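Local coordinates for agenet domain-containing protein (Arabidopsis thaliana, PDB 6IE4) that probably reads methylated histone H3 tails through its tandem Agenet domains, at residues Phe122-Arg127 / Asp138-His143. Residues are numbered along the deposited sequence; the frame is centred on the assembly and turned at random.
Sequences FSVFFR and DELRFH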
loop_
_atom_site.group_PDB
_atom_site.type_symbol
_atom_site.label_atom_id
_atom_site.label_comp_id
_atom_site.label_asym_id
_atom_site.label_seq_id
_atom_site.Cartn_x
_atom_site.Cartn_y
_atom_site.Cartn_z
ATOM N N PHE A 122 -17.919 0.776 5.581
ATOM C CA PHE A 122 -17.969 1.080 4.166
ATOM C C PHE A 122 -17.812 -0.213 3.398
ATOM O O PHE A 122 -17.257 -1.195 3.904
ATOM C CB PHE A 122 -16.859 2.075 3.770
ATOM C CG PHE A 122 -16.790 3.275 4.669
ATOM C CD1 PHE A 122 -16.081 3.226 5.852
ATOM C CD2 PHE A 122 -17.479 4.432 4.356
ATOM C CE1 PHE A 122 -16.043 4.313 6.690
ATOM C CE2 PHE A 122 -17.436 5.516 5.185
ATOM C CZ PHE A 122 -16.721 5.455 6.359
ATOM N N SER A 123 -18.261 -0.186 2.153
ATOM C CA SER A 123 -18.112 -1.319 1.259
ATOM C C SER A 123 -17.409 -0.810 0.018
ATOM O O SER A 123 -17.812 0.207 -0.555
ATOM C CB SER A 123 -19.486 -1.955 0.903
ATOM O OG SER A 123 -19.368 -2.993 -0.056
ATOM N N VAL A 124 -16.397 -1.552 -0.428
ATOM C CA VAL A 124 -15.331 -1.014 -1.262
ATOM C C VAL A 124 -15.153 -1.937 -2.458
ATOM O O VAL A 124 -14.983 -3.146 -2.282
ATOM C CB VAL A 124 -14.004 -0.897 -0.481
ATOM C CG1 VAL A 124 -12.878 -0.450 -1.411
ATOM C CG2 VAL A 124 -14.127 0.047 0.713
ATOM N N PHE A 125 -15.220 -1.381 -3.669
ATOM C CA PHE A 125 -15.085 -2.154 -4.904
ATOM C C PHE A 125 -13.664 -2.089 -5.450
ATOM O O PHE A 125 -13.146 -1.001 -5.704
ATOM C CB PHE A 125 -16.067 -1.685 -5.977
ATOM C CG PHE A 125 -15.870 -2.382 -7.288
ATOM C CD1 PHE A 125 -16.142 -3.741 -7.395
ATOM C CD2 PHE A 125 -15.435 -1.693 -8.413
ATOM C CE1 PHE A 125 -15.962 -4.410 -8.576
ATOM C CE2 PHE A 125 -15.260 -2.355 -9.611
ATOM C CZ PHE A 125 -15.527 -3.722 -9.684
ATOM N N PHE A 126 -13.042 -3.254 -5.633
ATOM C CA PHE A 126 -11.716 -3.381 -6.233
ATOM C C PHE A 126 -11.811 -3.862 -7.682
ATOM O O PHE A 126 -12.304 -4.963 -7.943
ATOM C CB PHE A 126 -10.847 -4.331 -5.400
ATOM C CG PHE A 126 -10.726 -3.921 -3.957
ATOM C CD1 PHE A 126 -11.698 -4.287 -3.033
ATOM C CD2 PHE A 126 -9.683 -3.130 -3.534
ATOM C CE1 PHE A 126 -11.604 -3.891 -1.718
ATOM C CE2 PHE A 126 -9.585 -2.721 -2.216
ATOM C CZ PHE A 126 -10.536 -3.098 -1.307
ATOM N N ARG A 127 -11.244 -3.076 -8.614
ATOM C CA ARG A 127 -11.482 -3.305 -10.038
ATOM C C ARG A 127 -10.582 -4.388 -10.594
ATOM O O ARG A 127 -11.026 -5.191 -11.419
ATOM C CB ARG A 127 -11.222 -2.042 -10.843
ATOM C CG ARG A 127 -12.122 -0.894 -10.548
ATOM C CD ARG A 127 -12.063 0.043 -11.710
ATOM N NE ARG A 127 -12.323 1.420 -11.326
ATOM C CZ ARG A 127 -11.930 2.466 -12.050
ATOM N NH1 ARG A 127 -11.275 2.267 -13.199
ATOM N NH2 ARG A 127 -12.208 3.699 -11.636
ATOM N N ASP A 138 -11.331 2.891 10.186
ATOM C CA ASP A 138 -9.932 2.886 10.560
ATOM C C ASP A 138 -9.128 1.876 9.746
ATOM O O ASP A 138 -7.931 1.727 9.985
ATOM C CB ASP A 138 -9.809 2.571 12.044
ATOM C CG ASP A 138 -10.097 1.141 12.332
ATOM O OD1 ASP A 138 -11.160 0.644 11.894
ATOM O OD2 ASP A 138 -9.281 0.518 13.046
ATOM N N GLU A 139 -9.742 1.211 8.766
ATOM C CA GLU A 139 -9.023 0.324 7.868
ATOM C C GLU A 139 -8.812 0.973 6.517
ATOM O O GLU A 139 -8.167 0.381 5.647
ATOM C CB GLU A 139 -9.781 -0.995 7.669
ATOM C CG GLU A 139 -10.328 -1.640 8.929
ATOM C CD GLU A 139 -10.908 -3.035 8.670
ATOM O OE1 GLU A 139 -10.099 -3.971 8.473
ATOM O OE2 GLU A 139 -12.158 -3.198 8.669
ATOM N N LEU A 140 -9.302 2.191 6.341
ATOM C CA LEU A 140 -9.148 2.924 5.103
ATOM C C LEU A 140 -8.240 4.117 5.280
ATOM O O LEU A 140 -8.094 4.676 6.368
ATOM C CB LEU A 140 -10.491 3.418 4.557
ATOM C CG LEU A 140 -11.580 2.359 4.481
ATOM C CD1 LEU A 140 -12.775 2.960 3.835
ATOM C CD2 LEU A 140 -11.085 1.170 3.694
ATOM N N ARG A 141 -7.671 4.521 4.161
ATOM C CA ARG A 141 -6.998 5.790 4.081
ATOM C C ARG A 141 -7.388 6.417 2.754
ATOM O O ARG A 141 -7.871 5.734 1.847
ATOM C CB ARG A 141 -5.481 5.603 4.202
ATOM C CG ARG A 141 -4.788 5.107 2.943
ATOM C CD ARG A 141 -3.361 4.667 3.233
ATOM N NE ARG A 141 -2.694 4.145 2.047
ATOM C CZ ARG A 141 -1.378 4.050 1.941
ATOM N NH1 ARG A 141 -0.627 4.345 2.997
ATOM N NH2 ARG A 141 -0.817 3.581 0.830
ATOM N N PHE A 142 -7.162 7.717 2.635
ATOM C CA PHE A 142 -7.466 8.411 1.394
ATOM C C PHE A 142 -6.380 8.058 0.389
ATOM O O PHE A 142 -5.189 8.026 0.723
ATOM C CB PHE A 142 -7.549 9.926 1.633
ATOM C CG PHE A 142 -8.612 10.328 2.645
ATOM C CD1 PHE A 142 -9.967 10.258 2.318
ATOM C CD2 PHE A 142 -8.269 10.679 3.946
ATOM C CE1 PHE A 142 -10.962 10.597 3.248
ATOM C CE2 PHE A 142 -9.250 11.005 4.888
ATOM C CZ PHE A 142 -10.602 10.964 4.535
ATOM N N HIS A 143 -6.791 7.717 -0.822
ATOM C CA HIS A 143 -5.820 7.365 -1.840
ATOM C C HIS A 143 -5.136 8.626 -2.353
ATOM O O HIS A 143 -5.796 9.554 -2.828
ATOM C CB HIS A 143 -6.474 6.628 -2.996
ATOM C CG HIS A 143 -5.503 6.263 -4.072
ATOM N ND1 HIS A 143 -4.839 5.056 -4.102
ATOM C CD2 HIS A 143 -5.043 6.974 -5.128
ATOM C CE1 HIS A 143 -4.043 5.021 -5.156
ATOM N NE2 HIS A 143 -4.146 6.174 -5.793
#
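Leu140 and Phe122 meet through matching first torsions: in each, CG lies anti to the carbonyl carbon and beside the backbone N, with chi1 at -50° in Leu140 and -49° in Phe122. Both CB atoms already face the opposite segment, although the CA atoms of Phe122 and Leu140 remain 9.1 Å apart; in Leu140 a chi2 of -176° then sets the two methyls, CD1 toward Phe122 and CD2 toward Val124. The two side chains cross at a slant. Leu140 CD1 does most of the touching, 3.9 Å from Phe122 CD1 and 4.1 Å from Phe122 CG, so that the methyl comes obliquely against the CD1-CG side of the ring, near its attachment to CB. The other branch of the fork serves a second partner: Leu140 CD2 lies 4.4 Å from Val124 CG2, a looser approach. One leucine thus spans two residues, Phe122 and Val124, whose side chains fall on the same side of strand 121-126, while the intervening Ser123 turns away and is hydrogen-bonded through OG to Gln132 NE2.

The pattern is consistent with the interior of a small, curled antiparallel SH3-like fold, probably the second Agenet domain. Strand 140-142 pairs with strand 99-104, and strand 121-126 with 107-117 and 131-136; the two segments face each other across the interior, where Phe135 and Ala102 also pack on Leu140. Phe126, two residues beyond Val124, packs on the modified side chain of the bound peptide, so the strand that supplies this core probably also contributes to peptide recognition. No hydrogen bond links the two segments, and all three touching residues are buried, so their direct association rests on dispersion and the exclusion of water, with carbon meeting carbon throughout.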